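Local atomic coordinates of putative adhesin (Bacteroides thetaiotaomicron, PDB entry 4QDG), a protein that probably serves as an outer-membrane-anchored lipoprotein of the FimB/Mfa2 family, involved in anchoring pili and in cell adhesion. Residues 120-125 and 220-225; 149-154 and 277-282. One frame throughout, in Å; residues are numbered along the deposited sequence. Where two conformers were deposited one is given.

Contact 1: residues 120-125 and 220-225; sequences RKNLHG and ELSTSR. With MG (magnesium ion), chain C.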
loop_
_atom_site.group_PDB
_atom_site.type_symbol
_atom_site.label_atom_id
_atom_site.label_comp_id
_atom_site.label_asym_id
_atom_site.label_seq_id
_atom_site.Cartn_x
_atom_site.Cartn_y
_atom_site.Cartn_z
ATOM N N ARG A 120 10.954 12.221 0.805
ATOM C CA ARG A 120 9.726 11.671 1.409
ATOM C C ARG A 120 8.823 10.929 0.380
ATOM O O ARG A 120 7.804 10.375 0.785
ATOM C CB ARG A 120 8.911 12.791 2.093
ATOM C CG ARG A 120 9.674 13.531 3.200
ATOM C CD ARG A 120 8.739 14.279 4.117
ATOM N NE ARG A 120 7.879 13.344 4.836
ATOM C CZ ARG A 120 6.754 13.670 5.456
ATOM N NH1 ARG A 120 6.331 14.928 5.464
ATOM N NH2 ARG A 120 6.038 12.738 6.072
ATOM N N LYS A 121 9.202 10.891 -0.916
ATOM C CA LYS A 121 8.382 10.255 -1.958
ATOM C C LYS A 121 8.181 8.757 -1.725
ATOM O O LYS A 121 7.084 8.249 -1.987
ATOM C CB LYS A 121 8.920 10.511 -3.371
ATOM C CG LYS A 121 8.707 11.942 -3.856
ATOM C CD LYS A 121 9.046 12.066 -5.327
ATOM C CE LYS A 121 9.160 13.486 -5.763
ATOM N NZ LYS A 121 9.924 13.586 -7.037
ATOM N N ASN A 122 9.208 8.059 -1.212
ATOM C CA ASN A 122 9.095 6.631 -0.916
ATOM C C ASN A 122 8.295 6.516 0.393
ATOM O O ASN A 122 8.823 6.807 1.471
ATOM C CB ASN A 122 10.486 5.973 -0.832
ATOM C CG ASN A 122 10.445 4.484 -0.693
ATOM O OD1 ASN A 122 9.398 3.850 -0.805
ATOM N ND2 ASN A 122 11.597 3.881 -0.505
ATOM N N LEU A 123 7.001 6.177 0.278
ATOM C CA LEU A 123 6.056 6.195 1.388
ATOM C C LEU A 123 6.312 5.105 2.402
ATOM O O LEU A 123 6.607 3.955 2.050
ATOM C CB LEU A 123 4.578 6.120 0.910
ATOM C CG LEU A 123 4.131 7.063 -0.231
ATOM C CD1 LEU A 123 2.690 6.785 -0.630
ATOM C CD2 LEU A 123 4.319 8.545 0.125
ATOM N N HIS A 124 6.174 5.489 3.678
ATOM C CA HIS A 124 6.274 4.591 4.832
ATOM C C HIS A 124 4.999 3.731 4.835
ATOM O O HIS A 124 3.904 4.264 4.658
ATOM C CB HIS A 124 6.425 5.433 6.120
ATOM C CG HIS A 124 6.651 4.658 7.395
ATOM N ND1 HIS A 124 7.810 3.913 7.605
ATOM C CD2 HIS A 124 5.913 4.634 8.536
ATOM C CE1 HIS A 124 7.697 3.410 8.828
ATOM N NE2 HIS A 124 6.578 3.821 9.425
ATOM N N GLY A 125 5.154 2.421 4.988
ATOM C CA GLY A 125 4.046 1.468 5.012
ATOM C C GLY A 125 2.878 1.901 5.875
ATOM O O GLY A 125 3.075 2.417 6.979
ATOM N N GLU A 220 10.917 3.756 -9.879
ATOM C CA GLU A 220 10.204 3.212 -8.742
ATOM C C GLU A 220 9.216 4.262 -8.249
ATOM O O GLU A 220 9.622 5.385 -7.946
ATOM C CB GLU A 220 11.168 2.795 -7.649
ATOM C CG GLU A 220 12.230 1.818 -8.129
ATOM C CD GLU A 220 12.248 0.455 -7.467
ATOM O OE1 GLU A 220 11.245 0.071 -6.827
ATOM O OE2 GLU A 220 13.286 -0.228 -7.583
ATOM N N LEU A 221 7.924 3.916 -8.199
ATOM C CA LEU A 221 6.885 4.833 -7.733
ATOM C C LEU A 221 6.182 4.206 -6.528
ATOM O O LEU A 221 5.906 3.012 -6.520
ATOM C CB LEU A 221 5.879 5.137 -8.866
ATOM C CG LEU A 221 6.403 5.854 -10.083
ATOM C CD1 LEU A 221 6.450 4.904 -11.263
ATOM C CD2 LEU A 221 5.537 7.053 -10.381
ATOM N N SER A 222 5.934 5.000 -5.504
ATOM C CA SER A 222 5.356 4.582 -4.234
ATOM C C SER A 222 3.976 5.251 -4.095
ATOM O O SER A 222 3.875 6.464 -4.191
ATOM C CB SER A 222 6.312 4.973 -3.101
ATOM O OG SER A 222 5.778 4.689 -1.827
ATOM N N THR A 223 2.909 4.457 -3.970
ATOM C CA THR A 223 1.550 5.017 -3.970
ATOM C C THR A 223 0.726 4.534 -2.788
ATOM O O THR A 223 1.110 3.607 -2.069
ATOM C CB THR A 223 0.797 4.626 -5.286
ATOM O OG1 THR A 223 0.385 3.257 -5.226
ATOM C CG2 THR A 223 1.620 4.878 -6.590
ATOM N N SER A 224 -0.456 5.123 -2.647
ATOM C CA SER A 224 -1.422 4.719 -1.640
ATOM C C SER A 224 -2.228 3.505 -2.223
ATOM O O SER A 224 -1.771 2.857 -3.174
ATOM C CB SER A 224 -2.299 5.913 -1.258
ATOM O OG SER A 224 -3.260 5.610 -0.269
ATOM N N ARG A 225 -3.396 3.194 -1.652
ATOM C CA ARG A 225 -4.178 2.002 -1.999
ATOM C C ARG A 225 -4.680 1.954 -3.461
ATOM O O ARG A 225 -5.232 2.924 -4.005
ATOM C CB ARG A 225 -5.353 1.832 -1.027
ATOM C CG ARG A 225 -5.923 0.440 -1.005
ATOM C CD ARG A 225 -7.101 0.308 -0.085
ATOM N NE ARG A 225 -7.659 -1.050 -0.117
ATOM C CZ ARG A 225 -8.784 -1.406 0.496
ATOM N NH1 ARG A 225 -9.500 -0.508 1.163
ATOM N NH2 ARG A 225 -9.218 -2.657 0.422
HETATM MG MG MG C . 6.608 3.600 11.600
HETATM O O HOH W 1 5.208 8.727 -3.917
HETATM O O HOH W 2 6.073 2.458 -0.536
#

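Contact 2: residues 149-154 and 277-282; sequences NTNNIR and SEWSMI. With MG (magnesium ion), chain D.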
loop_
_atom_site.group_PDB
_atom_site.type_symbol
_atom_site.label_atom_id
_atom_site.label_comp_id
_atom_site.label_asym_id
_atom_site.label_seq_id
_atom_site.Cartn_x
_atom_site.Cartn_y
_atom_site.Cartn_z
ATOM N N ASN A 149 -1.774 -0.831 2.962
ATOM C CA ASN A 149 -2.425 0.130 2.052
ATOM C C ASN A 149 -1.479 0.726 1.019
ATOM O O ASN A 149 -1.960 1.328 0.061
ATOM C CB ASN A 149 -3.043 1.308 2.844
ATOM C CG ASN A 149 -4.254 0.941 3.663
ATOM O OD1 ASN A 149 -4.991 0.021 3.345
ATOM N ND2 ASN A 149 -4.538 1.722 4.684
ATOM N N THR A 150 -0.148 0.624 1.232
ATOM C CA THR A 150 0.804 1.242 0.313
ATOM C C THR A 150 1.331 0.205 -0.695
ATOM O O THR A 150 1.275 -1.015 -0.446
ATOM C CB THR A 150 1.936 1.936 1.105
ATOM O OG1 THR A 150 2.465 1.016 2.061
ATOM C CG2 THR A 150 1.476 3.226 1.804
ATOM N N ASN A 151 1.845 0.706 -1.828
ATOM C CA ASN A 151 2.354 -0.079 -2.937
ATOM C C ASN A 151 3.614 0.512 -3.511
ATOM O O ASN A 151 3.820 1.721 -3.472
ATOM C CB ASN A 151 1.292 -0.143 -4.055
ATOM C CG ASN A 151 0.071 -0.917 -3.678
ATOM O OD1 ASN A 151 0.048 -2.156 -3.701
ATOM N ND2 ASN A 151 -0.935 -0.207 -3.244
ATOM N N ASN A 152 4.437 -0.344 -4.070
ATOM C CA ASN A 152 5.645 0.047 -4.786
ATOM C C ASN A 152 5.526 -0.531 -6.177
ATOM O O ASN A 152 5.245 -1.716 -6.317
ATOM C CB ASN A 152 6.952 -0.405 -4.085
ATOM C CG ASN A 152 8.172 0.230 -4.730
ATOM O OD1 ASN A 152 8.430 1.410 -4.547
ATOM N ND2 ASN A 152 8.861 -0.496 -5.614
ATOM N N ILE A 153 5.641 0.327 -7.193
ATOM C CA ILE A 153 5.542 -0.071 -8.597
ATOM C C ILE A 153 6.869 0.294 -9.285
ATOM O O ILE A 153 7.250 1.455 -9.294
ATOM C CB ILE A 153 4.298 0.574 -9.293
ATOM C CG1 ILE A 153 3.008 0.103 -8.618
ATOM C CG2 ILE A 153 4.245 0.217 -10.795
ATOM C CD1 ILE A 153 2.026 1.135 -8.259
ATOM N N ARG A 154 7.569 -0.724 -9.788
ATOM C CA ARG A 154 8.809 -0.560 -10.528
ATOM C C ARG A 154 8.470 -0.701 -12.016
ATOM O O ARG A 154 8.036 -1.752 -12.458
ATOM C CB ARG A 154 9.902 -1.553 -10.068
ATOM C CG ARG A 154 11.243 -1.474 -10.844
ATOM C CD ARG A 154 12.218 -2.504 -10.283
ATOM N NE ARG A 154 13.503 -2.598 -10.986
ATOM C CZ ARG A 154 14.624 -1.959 -10.642
ATOM N NH1 ARG A 154 14.622 -1.090 -9.634
ATOM N NH2 ARG A 154 15.750 -2.170 -11.314
ATOM N N SER A 277 1.925 -5.935 -2.742
ATOM C CA SER A 277 2.354 -4.549 -2.515
ATOM C C SER A 277 3.654 -4.195 -3.288
ATOM O O SER A 277 4.068 -3.035 -3.304
ATOM C CB SER A 277 2.550 -4.306 -1.021
ATOM O OG SER A 277 3.599 -5.125 -0.521
ATOM N N GLU A 278 4.295 -5.197 -3.887
ATOM C CA GLU A 278 5.535 -5.054 -4.636
ATOM C C GLU A 278 5.243 -5.440 -6.050
ATOM O O GLU A 278 4.923 -6.589 -6.308
ATOM C CB GLU A 278 6.683 -5.888 -4.012
ATOM C CG GLU A 278 7.157 -5.399 -2.642
ATOM C CD GLU A 278 7.838 -4.038 -2.545
ATOM O OE1 GLU A 278 8.403 -3.573 -3.562
ATOM O OE2 GLU A 278 7.837 -3.453 -1.435
ATOM N N TRP A 279 5.223 -4.444 -6.953
ATOM C CA TRP A 279 4.868 -4.624 -8.357
ATOM C C TRP A 279 5.998 -4.253 -9.273
ATOM O O TRP A 279 6.749 -3.314 -8.988
ATOM C CB TRP A 279 3.665 -3.729 -8.691
ATOM C CG TRP A 279 2.477 -3.878 -7.780
ATOM C CD1 TRP A 279 2.191 -3.130 -6.676
ATOM C CD2 TRP A 279 1.365 -4.764 -7.965
ATOM N NE1 TRP A 279 0.997 -3.529 -6.129
ATOM C CE2 TRP A 279 0.459 -4.525 -6.904
ATOM C CE3 TRP A 279 1.069 -5.778 -8.899
ATOM C CZ2 TRP A 279 -0.745 -5.232 -6.772
ATOM C CZ3 TRP A 279 -0.120 -6.482 -8.765
ATOM C CH2 TRP A 279 -1.008 -6.208 -7.706
ATOM N N SER A 280 6.095 -4.940 -10.411
ATOM C CA SER A 280 7.094 -4.612 -11.423
ATOM C C SER A 280 6.484 -4.795 -12.787
ATOM O O SER A 280 5.676 -5.712 -12.994
ATOM C CB SER A 280 8.398 -5.388 -11.253
ATOM O OG SER A 280 8.272 -6.775 -11.498
HETATM N N MSE A 281 6.761 -3.851 -13.684
HETATM C CA MSE A 281 6.190 -3.894 -15.026
HETATM C C MSE A 281 7.240 -3.569 -16.063
HETATM O O MSE A 281 7.831 -2.493 -16.023
HETATM C CB MSE A 281 5.020 -2.926 -15.155
HETATM C CG MSE A 281 3.927 -3.128 -14.137
HETATM SE SE MSE A 281 2.568 -1.745 -14.366
HETATM C CE MSE A 281 1.624 -2.515 -15.914
ATOM N N ILE A 282 7.449 -4.488 -17.000
ATOM C CA ILE A 282 8.423 -4.298 -18.071
ATOM C C ILE A 282 7.679 -4.033 -19.372
ATOM O O ILE A 282 6.869 -4.855 -19.801
ATOM C CB ILE A 282 9.425 -5.475 -18.219
ATOM C CG1 ILE A 282 10.125 -5.777 -16.864
ATOM C CG2 ILE A 282 10.446 -5.156 -19.321
ATOM C CD1 ILE A 282 10.879 -7.064 -16.831
HETATM MG MG MG D . -1.333 -3.725 -2.683
HETATM O O HOH W 3 -0.861 -3.100 -0.673
HETATM O O HOH W 4 8.365 -3.064 -6.563
#

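Contact 1: residues 120-125 and 220-225
Ser222 OG, at the end of strand 213-223, holds two partners on the side of loop 120-125. The backbone N-H of Leu123 donates to it over 2.9 Å, at an N-H...O angle of 153°, and a water lies 2.6 Å from the same OG while donating to Leu123 O. The hydroxyl thus ties both polar backbone atoms of Leu123 to the strand, one directly and one through solvent. With chi1 at 176°, OG stands opposite the backbone N of Ser222 and reaches across to the loop. A second water lies within hydrogen-bonding distance of Lys121 O (2.7 Å) and of Ser222 O, and can bridge the two backbones.

The Leu123 side chain lies against the strand end, CG 3.3 Å from Ser222 OG. Its CD1 branch reaches further along, 3.7 Å from Thr223 C. Lys121 O also rests against Ser222 CB at 3.5 Å. On the far side of the loop, His124 turns from the strand and binds a magnesium ion through NE2 at 2.2 Å, in a site shared with Asp36, Cys37 and Cys86.

Leu123 also touches Cys114 of helix 113-116, while Thr223 packs on Asn151 and Ile153 of strand 140-159, so the contact joins the loop leading into strand 127-137 to the last residues of strand 213-223.

Contact 2: residues 149-154 and 277-282
The Trp279 indole receives Asn151 OD1 and Asn152 O at its edge, close to the ring plane, while Ile153 CG1 meets it obliquely, 3.9 Å from CD1. This is a parallel beta pairing of strands 140-159 and 278-285, with Asn152, Ile153 and Arg154 opposite Glu278, Trp279 and Ser280. The ladder runs from Ser277 O, which accepts from Asn152 N, through Trp279 N to Asn152 O and Arg154 N to Trp279 O, and ends with Met281 N on Arg154 O at 2.7 Å.

Ile153 and Trp279 lie side by side on one face, where Leu256 of helix 252-263 also packs on the indole. On the other face Glu278, its chain bent at chi2 (-66°), brings OE1 to 3.5 Å from Asn152 CB. A water on that face accepts from Asn152 ND2 and has Glu278 OE1 and Trp279 O in reach as acceptors; the main polar partner of ND2 is Glu220.

Asn151 OD1 binds a magnesium ion at 2.3 Å, with Leu273 and Glu276 giving their carbonyl oxygens and a water, 2.2 Å from the ion, that also lies within hydrogen-bonding reach of Thr150 O. The same OD1 accepts from Trp279 NE1 at 2.9 Å in a nearly straight bond (169°), which probably helps hold the ligand oxygen in place; the donor stands 42° out of the amide plane, and the oxygen lies in the plane of the indole.

From the N terminus the chain reaches 120-125, then 149-154 on strand 140-159. Contact 1 closes a loop of 94 intervening residues when 220-225 returns to the first segment, and contact 2 closes a longer one, of 122, when 277-282 reaches the second. The segments alternate, so the two loops cross. Strand 140-159 pairs antiparallel with 213-223 and parallel with 278-285, so 220-223 and most of contact 2 lie on neighbouring strands, while 120-125 is the loop leading into strand 127-137. Glu220 joins them: OE2 forms a salt bridge with Arg154 NH1 in one conformer of that arginine, and OE1 probably a hydrogen bond with Asn152 ND2. Each contact carries a ligand of a different magnesium ion.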